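Local coordinates for arylsulfatase (Pseudoalteromonas sp. MB47, PDB 7AJ0), which probably hydrolyses sulfate esters of the algal polysaccharide fucoidan as an exo-acting, calcium-containing sulfatase that assembles into a hexamer, at residues 435-440 and 483-488; 466-469 and 475-478. All blocks are in the same frame, centred on the assembly; numbering follows the deposited sequence.

Contact 1: residues 435-440 and 483-488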
ATOM      1  N   LEU A 435      15.989  25.293  13.213  1.00 22.90           N
ATOM      2  CA  LEU A 435      15.977  26.148  12.024  1.00 22.96           C
ATOM      3  C   LEU A 435      14.693  25.792  11.276  1.00 22.68           C
ATOM      4  O   LEU A 435      13.608  25.837  11.877  1.00 22.40           O
ATOM      5  CB  LEU A 435      17.269  25.973  11.241  1.00 23.35           C
ATOM      6  CG  LEU A 435      18.563  26.263  12.004  1.00 32.87           C
ATOM      7  CD1 LEU A 435      19.779  25.737  11.247  1.00 24.40           C
ATOM      8  CD2 LEU A 435      18.702  27.756  12.272  1.00 23.79           C
ATOM      9  N   ASP A 436      14.759  25.422  10.001  1.00 22.80           N
ATOM     10  CA  ASP A 436      13.590  25.006   9.239  1.00 22.61           C
ATOM     11  C   ASP A 436      13.644  23.519   8.904  1.00 22.67           C
ATOM     12  O   ASP A 436      13.079  23.080   7.900  1.00 22.69           O
ATOM     13  CB  ASP A 436      13.469  25.853   7.974  1.00 22.77           C
ATOM     14  CG  ASP A 436      13.378  27.343   8.277  1.00 30.29           C
ATOM     15  OD1 ASP A 436      12.714  27.714   9.270  1.00 31.96           O
ATOM     16  OD2 ASP A 436      13.976  28.144   7.529  1.00 39.53           O
ATOM     17  N   TYR A 437      14.310  22.735   9.750  1.00 22.74           N
ATOM     18  CA  TYR A 437      14.502  21.307   9.529  1.00 22.87           C
ATOM     19  C   TYR A 437      13.762  20.516  10.598  1.00 22.67           C
ATOM     20  O   TYR A 437      13.920  20.775  11.795  1.00 22.61           O
ATOM     21  CB  TYR A 437      15.991  20.954   9.538  1.00 23.25           C
ATOM     22  CG  TYR A 437      16.783  21.718   8.502  1.00 24.10           C
ATOM     23  CD1 TYR A 437      16.930  21.225   7.212  1.00 23.77           C
ATOM     24  CD2 TYR A 437      17.368  22.939   8.806  1.00 23.61           C
ATOM     25  CE1 TYR A 437      17.643  21.923   6.259  1.00 24.09           C
ATOM     26  CE2 TYR A 437      18.084  23.643   7.860  1.00 23.92           C
ATOM     27  CZ  TYR A 437      18.219  23.130   6.590  1.00 24.16           C
ATOM     28  OH  TYR A 437      18.930  23.832   5.643  1.00 35.25           O
ATOM     29  N   LYS A 438      12.955  19.558  10.156  1.00 22.62           N
ATOM     30  CA  LYS A 438      12.171  18.686  11.024  1.00 22.50           C
ATOM     31  C   LYS A 438      12.809  17.304  11.009  1.00 22.80           C
ATOM     32  O   LYS A 438      12.870  16.659   9.958  1.00 22.99           O
ATOM     33  CB  LYS A 438      10.721  18.632  10.543  1.00 22.28           C
ATOM     34  CG  LYS A 438       9.830  17.645  11.273  1.00 24.39           C
ATOM     35  CD  LYS A 438       9.457  18.134  12.656  1.00 22.05           C
ATOM     36  CE  LYS A 438       8.395  17.242  13.276  1.00 22.02           C
ATOM     37  NZ  LYS A 438       7.118  17.239  12.503  1.00 23.39           N
ATOM     38  N   ILE A 439      13.288  16.854  12.167  1.00 22.91           N
ATOM     39  CA  ILE A 439      13.984  15.577  12.296  1.00 23.26           C
ATOM     40  C   ILE A 439      13.121  14.646  13.134  1.00 23.25           C
ATOM     41  O   ILE A 439      12.769  14.973  14.275  1.00 23.12           O
ATOM     42  CB  ILE A 439      15.373  15.751  12.928  1.00 23.53           C
ATOM     43  CG1 ILE A 439      16.197  16.781  12.154  1.00 23.58           C
ATOM     44  CG2 ILE A 439      16.114  14.422  12.966  1.00 23.96           C
ATOM     45  CD1 ILE A 439      16.126  18.173  12.736  1.00 24.63           C
ATOM     46  N   HIS A 440      12.784  13.486  12.575  1.00 23.43           N
ATOM     47  CA  HIS A 440      11.960  12.497  13.253  1.00 23.50           C
ATOM     48  C   HIS A 440      12.820  11.320  13.697  1.00 23.96           C
ATOM     49  O   HIS A 440      13.545  10.733  12.885  1.00 24.26           O
ATOM     50  CB  HIS A 440      10.837  11.982  12.348  1.00 23.45           C
ATOM     51  CG  HIS A 440       9.865  13.034  11.918  1.00 23.06           C
ATOM     52  ND1 HIS A 440       8.600  13.141  12.451  1.00 22.86           N
ATOM     53  CD2 HIS A 440       9.969  14.015  10.992  1.00 22.90           C
ATOM     54  CE1 HIS A 440       7.967  14.147  11.876  1.00 22.57           C
ATOM     55  NE2 HIS A 440       8.776  14.695  10.988  1.00 22.60           N
ATOM     56  N   GLN A 483      20.618  13.209   3.160  1.00 26.60           N
ATOM     57  CA  GLN A 483      21.117  13.499   1.819  1.00 28.93           C
ATOM     58  C   GLN A 483      21.616  14.934   1.698  1.00 26.96           C
ATOM     59  O   GLN A 483      22.666  15.183   1.094  1.00 27.94           O
ATOM     60  CB  GLN A 483      20.028  13.231   0.780  1.00 27.00           C
ATOM     61  CG  GLN A 483      20.565  13.066  -0.630  1.00 33.41           C
ATOM     62  CD  GLN A 483      19.470  13.039  -1.676  1.00 29.03           C
ATOM     63  OE1 GLN A 483      18.296  13.243  -1.369  1.00 27.12           O
ATOM     64  NE2 GLN A 483      19.850  12.788  -2.924  1.00 38.59           N
ATOM     65  N   TYR A 484      20.873  15.892   2.254  1.00 26.44           N
ATOM     66  CA  TYR A 484      21.221  17.303   2.150  1.00 26.39           C
ATOM     67  C   TYR A 484      21.529  17.918   3.510  1.00 26.11           C
ATOM     68  O   TYR A 484      21.534  19.146   3.642  1.00 25.97           O
ATOM     69  CB  TYR A 484      20.090  18.087   1.481  1.00 26.12           C
ATOM     70  CG  TYR A 484      19.661  17.546   0.141  1.00 26.42           C
ATOM     71  CD1 TYR A 484      20.461  17.706  -0.983  1.00 26.99           C
ATOM     72  CD2 TYR A 484      18.449  16.885  -0.007  1.00 34.18           C
ATOM     73  CE1 TYR A 484      20.069  17.215  -2.216  1.00 27.33           C
ATOM     74  CE2 TYR A 484      18.047  16.390  -1.235  1.00 27.22           C
ATOM     75  CZ  TYR A 484      18.861  16.558  -2.336  1.00 27.08           C
ATOM     76  OH  TYR A 484      18.459  16.068  -3.557  1.00 27.47           O
ATOM     77  N   PHE A 485      21.789  17.091   4.522  1.00 26.08           N
ATOM     78  CA  PHE A 485      21.846  17.560   5.901  1.00 25.79           C
ATOM     79  C   PHE A 485      22.972  16.885   6.673  1.00 26.14           C
ATOM     80  O   PHE A 485      22.884  16.734   7.896  1.00 27.81           O
ATOM     81  CB  PHE A 485      20.496  17.317   6.592  1.00 25.26           C
ATOM     82  CG  PHE A 485      20.251  18.181   7.797  1.00 24.91           C
ATOM     83  CD1 PHE A 485      20.349  19.559   7.714  1.00 24.82           C
ATOM     84  CD2 PHE A 485      19.891  17.614   9.008  1.00 24.72           C
ATOM     85  CE1 PHE A 485      20.116  20.352   8.819  1.00 24.55           C
ATOM     86  CE2 PHE A 485      19.653  18.403  10.118  1.00 24.45           C
ATOM     87  CZ  PHE A 485      19.765  19.773  10.022  1.00 24.36           C
ATOM     88  N   GLU A 486      24.039  16.477   5.982  1.00 26.70           N
ATOM     89  CA  GLU A 486      25.173  15.880   6.678  1.00 27.11           C
ATOM     90  C   GLU A 486      25.847  16.892   7.596  1.00 27.12           C
ATOM     91  O   GLU A 486      26.318  16.539   8.684  1.00 27.23           O
ATOM     92  CB  GLU A 486      26.185  15.323   5.678  1.00 27.76           C
ATOM     93  CG  GLU A 486      25.760  14.026   5.012  1.00 27.92           C
ATOM     94  CD  GLU A 486      26.905  13.343   4.281  1.00 49.47           C
ATOM     95  OE1 GLU A 486      28.034  13.881   4.292  1.00 41.79           O
ATOM     96  OE2 GLU A 486      26.677  12.261   3.698  1.00 51.39           O
ATOM     97  N   TRP A 487      25.911  18.157   7.171  1.00 27.05           N
ATOM     98  CA  TRP A 487      26.515  19.185   8.010  1.00 27.09           C
ATOM     99  C   TRP A 487      25.712  19.418   9.284  1.00 26.60           C
ATOM    100  O   TRP A 487      26.281  19.818  10.307  1.00 26.71           O
ATOM    101  CB  TRP A 487      26.646  20.494   7.227  1.00 27.16           C
ATOM    102  CG  TRP A 487      25.351  20.978   6.651  1.00 26.69           C
ATOM    103  CD1 TRP A 487      24.899  20.786   5.378  1.00 26.74           C
ATOM    104  CD2 TRP A 487      24.336  21.725   7.329  1.00 26.15           C
ATOM    105  NE1 TRP A 487      23.666  21.370   5.221  1.00 26.27           N
ATOM    106  CE2 TRP A 487      23.298  21.953   6.405  1.00 25.90           C
ATOM    107  CE3 TRP A 487      24.205  22.224   8.629  1.00 25.91           C
ATOM    108  CZ2 TRP A 487      22.145  22.658   6.737  1.00 25.41           C
ATOM    109  CZ3 TRP A 487      23.059  22.923   8.956  1.00 25.43           C
ATOM    110  CH2 TRP A 487      22.043  23.134   8.013  1.00 25.17           C
ATOM    111  N   GLY A 488      24.405  19.171   9.249  1.00 26.10           N
ATOM    112  CA  GLY A 488      23.548  19.491  10.372  1.00 25.65           C
ATOM    113  C   GLY A 488      23.099  18.303  11.197  1.00 25.55           C
ATOM    114  O   GLY A 488      22.721  18.463  12.361  1.00 25.34           O
TER
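Tyr-437, Phe-485 and Trp-487 make an aromatic cluster between the four-stranded antiparallel sheet near the C-terminus and the loop that leads into helix 489-505. Tyr-437 lies on strand 437-440, and its ring enters the cluster because CG sits beside the backbone N, anti to the carbonyl carbon (chi1 -58°). Its CB already touches Phe-485, 4.0 Å from CZ. At CG the ring meets Phe-485 CE1 at 3.6 Å, and this CE1 stands over the centre of the tyrosine face. CD1 and CE1 of the tyrosine then run along the CD1-CE1 side of the phenylalanine, while Tyr-437 CE2 touches both Phe-485 CE1 and Trp-487 CH2. The Tyr-437 and Phe-485 rings form an offset stack, centroids 4.5 Å apart and planes 25° from parallel. Farther out the partner changes: Tyr-437 CZ is 4.0 Å from Trp-487 CZ2, and OH lies 3.6 Å from the same carbon, at the indole edge and in its plane. This is an offset edge-to-face pair, with the indole edge turned toward the tyrosine face and the planes at 83°. The hydroxyl does more than pack, for it hydrogen-bonds Asp-197 of a second subunit, tying the cluster to the hexamer interface. A serine at Tyr-437 would probably leave Phe-485 without its stacking partner, open a gap beside the indole edge and deprive that aspartate of its mate. Ile-439, two residues along the strand, adds an apolar contact, its CG1 4.3 Å from Phe-485 CE2. Within the loop, Phe-485 CD1 lies over the rim of an indole face, Gly-488 CA packs over the rim of a phenylalanine face, and Gly-488 N donates to Phe-485 O at 3.2 Å.

Contact 2: residues 466-469 and 475-478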
ATOM      1  N   TRP A 466      14.501  10.586   9.990  1.00 24.61           N
ATOM      2  CA  TRP A 466      13.856  11.251   8.867  1.00 24.39           C
ATOM      3  C   TRP A 466      14.054  12.757   8.987  1.00 24.06           C
ATOM      4  O   TRP A 466      13.987  13.321  10.082  1.00 23.83           O
ATOM      5  CB  TRP A 466      12.367  10.923   8.823  1.00 24.19           C
ATOM      6  CG  TRP A 466      12.061   9.486   8.537  1.00 24.56           C
ATOM      7  CD1 TRP A 466      12.896   8.421   8.699  1.00 25.02           C
ATOM      8  CD2 TRP A 466      10.831   8.960   8.031  1.00 24.57           C
ATOM      9  NE1 TRP A 466      12.258   7.261   8.331  1.00 25.31           N
ATOM     10  CE2 TRP A 466      10.989   7.565   7.916  1.00 25.05           C
ATOM     11  CE3 TRP A 466       9.610   9.531   7.665  1.00 24.27           C
ATOM     12  CZ2 TRP A 466       9.974   6.733   7.452  1.00 25.23           C
ATOM     13  CZ3 TRP A 466       8.602   8.705   7.203  1.00 25.49           C
ATOM     14  CH2 TRP A 466       8.790   7.321   7.100  1.00 26.42           C
ATOM     15  N   VAL A 467      14.304  13.408   7.854  1.00 24.09           N
ATOM     16  CA  VAL A 467      14.545  14.844   7.819  1.00 23.86           C
ATOM     17  C   VAL A 467      13.713  15.455   6.703  1.00 23.73           C
ATOM     18  O   VAL A 467      13.733  14.969   5.566  1.00 24.00           O
ATOM     19  CB  VAL A 467      16.035  15.177   7.620  1.00 24.17           C
ATOM     20  CG1 VAL A 467      16.225  16.682   7.527  1.00 23.99           C
ATOM     21  CG2 VAL A 467      16.867  14.599   8.755  1.00 24.36           C
ATOM     22  N   PHE A 468      12.977  16.512   7.035  1.00 23.36           N
ATOM     23  CA  PHE A 468      12.236  17.309   6.072  1.00 23.26           C
ATOM     24  C   PHE A 468      12.678  18.760   6.207  1.00 23.15           C
ATOM     25  O   PHE A 468      12.635  19.321   7.307  1.00 22.91           O
ATOM     26  CB  PHE A 468      10.723  17.222   6.306  1.00 22.97           C
ATOM     27  CG  PHE A 468      10.176  15.826   6.278  1.00 23.10           C
ATOM     28  CD1 PHE A 468      10.151  15.054   7.427  1.00 23.06           C
ATOM     29  CD2 PHE A 468       9.669  15.292   5.106  1.00 23.32           C
ATOM     30  CE1 PHE A 468       9.643  13.771   7.406  1.00 23.24           C
ATOM     31  CE2 PHE A 468       9.158  14.009   5.077  1.00 23.49           C
ATOM     32  CZ  PHE A 468       9.144  13.248   6.229  1.00 31.00           C
ATOM     33  N   ASN A 469      13.107  19.362   5.103  1.00 23.37           N
ATOM     34  CA  ASN A 469      13.257  20.816   5.045  1.00 23.30           C
ATOM     35  C   ASN A 469      11.854  21.404   4.950  1.00 23.01           C
ATOM     36  O   ASN A 469      11.214  21.346   3.897  1.00 23.12           O
ATOM     37  CB  ASN A 469      14.118  21.231   3.861  1.00 23.71           C
ATOM     38  CG  ASN A 469      14.325  22.736   3.789  1.00 23.72           C
ATOM     39  OD1 ASN A 469      13.444  23.520   4.144  1.00 23.43           O
ATOM     40  ND2 ASN A 469      15.496  23.146   3.325  1.00 24.10           N
ATOM     41  N   LYS A 475       4.551  19.765   3.753  1.00 22.48           N
ATOM     42  CA  LYS A 475       3.583  18.694   3.931  1.00 22.50           C
ATOM     43  C   LYS A 475       4.242  17.356   4.244  1.00 22.63           C
ATOM     44  O   LYS A 475       3.543  16.341   4.320  1.00 22.73           O
ATOM     45  CB  LYS A 475       2.708  18.574   2.681  1.00 22.77           C
ATOM     46  CG  LYS A 475       2.015  19.879   2.296  1.00 22.71           C
ATOM     47  CD  LYS A 475       0.866  19.656   1.319  1.00 22.98           C
ATOM     48  CE  LYS A 475       1.344  19.103  -0.012  1.00 23.42           C
ATOM     49  NZ  LYS A 475       0.207  18.930  -0.959  1.00 23.74           N
ATOM     50  N   GLU A 476       5.564  17.337   4.423  1.00 22.68           N
ATOM     51  CA  GLU A 476       6.298  16.145   4.848  1.00 22.84           C
ATOM     52  C   GLU A 476       5.924  14.928   4.004  1.00 23.19           C
ATOM     53  O   GLU A 476       5.561  13.868   4.515  1.00 23.26           O
ATOM     54  CB  GLU A 476       6.061  15.871   6.334  1.00 22.60           C
ATOM     55  CG  GLU A 476       6.625  16.935   7.260  1.00 22.34           C
ATOM     56  CD  GLU A 476       6.216  16.725   8.707  1.00 22.15           C
ATOM     57  OE1 GLU A 476       7.095  16.421   9.541  1.00 22.20           O
ATOM     58  OE2 GLU A 476       5.011  16.859   9.009  1.00 22.00           O
ATOM     59  N   MET A 477       6.045  15.085   2.686  1.00 23.46           N
ATOM     60  CA  MET A 477       5.587  14.045   1.773  1.00 23.84           C
ATOM     61  C   MET A 477       6.610  12.926   1.607  1.00 24.20           C
ATOM     62  O   MET A 477       6.230  11.759   1.464  1.00 24.47           O
ATOM     63  CB  MET A 477       5.253  14.665   0.415  1.00 29.53           C
ATOM     64  CG  MET A 477       4.110  15.661   0.473  1.00 39.19           C
ATOM     65  SD  MET A 477       3.911  16.578  -1.062  1.00 25.88           S
ATOM     66  CE  MET A 477       3.402  15.269  -2.178  1.00 37.88           C
ATOM     67  N   ALA A 478       7.902  13.248   1.616  1.00 24.26           N
ATOM     68  CA  ALA A 478       8.924  12.219   1.471  1.00 24.64           C
ATOM     69  C   ALA A 478      10.228  12.705   2.089  1.00 24.55           C
ATOM     70  O   ALA A 478      10.735  13.769   1.721  1.00 24.50           O
ATOM     71  CB  ALA A 478       9.132  11.849  -0.004  1.00 25.15           C
TER
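Glu-476 lays its aliphatic stem across the ring of Phe-468, which projects from strand 466-469 of the C-terminal sheet into the bend of the following loop. CB sits 3.8 Å from the ring centroid and 12° off its normal, a CH-pi contact over the face. With Glu-476 CG anti to the carbonyl carbon (chi1 -66°) and the chain extended beyond it, CG stays over the ring on its Phe-468 CG side, 3.8 Å from that atom, and the carboxylate plane stands at 76° to the ring. The loop backbone passes along the CD2-CE2 side of the ring: Phe-468 CE2 is 3.4 Å from Ala-478 C, and Ala-478 N lies at the ring edge, in its plane. A left-handed backbone at Glu-476 helps make this turn; Asp-473 holds it by accepting from the amides of Met-477 and Ala-478, and Arg-342 takes the carbonyl of Glu-476. Both carboxylate oxygens are held: OE1 by a salt bridge to Lys-438 and a hydrogen bond from His-440, OE2 by the amide N of Glu-350. Farther out, Ala-478 O reaches Arg-450 of a third subunit. Glu-476 thus works in two parts, with methylenes covering an aromatic face and a buried carboxylate whose charge is probably offset by the nearby lysine.

Contacts 1 and 2, with centres about 10 Å apart, use opposite faces of one sheet, in which strands 437-440 and 466-469 are antiparallel neighbours; along the chain, contact 2 is nested inside the loop closed by contact 1. His-440 joins them through its bond to Glu-476. Its backbone N is also 2.8 Å from Trp-466 O, a probable hydrogen bond between the strands. His-440 CD2 packs 3.6 Å from Phe-468 CE1. Both contacts reach the second subunit, and contact 2 also a third. Neither supplies a ligand to the calcium ion, held by Asp-60, Asp-61, Cys-102, Asp-325 and Asn-326, which probably marks the active site, as in other sulfatases; both contacts belong to the fold and the subunit interfaces.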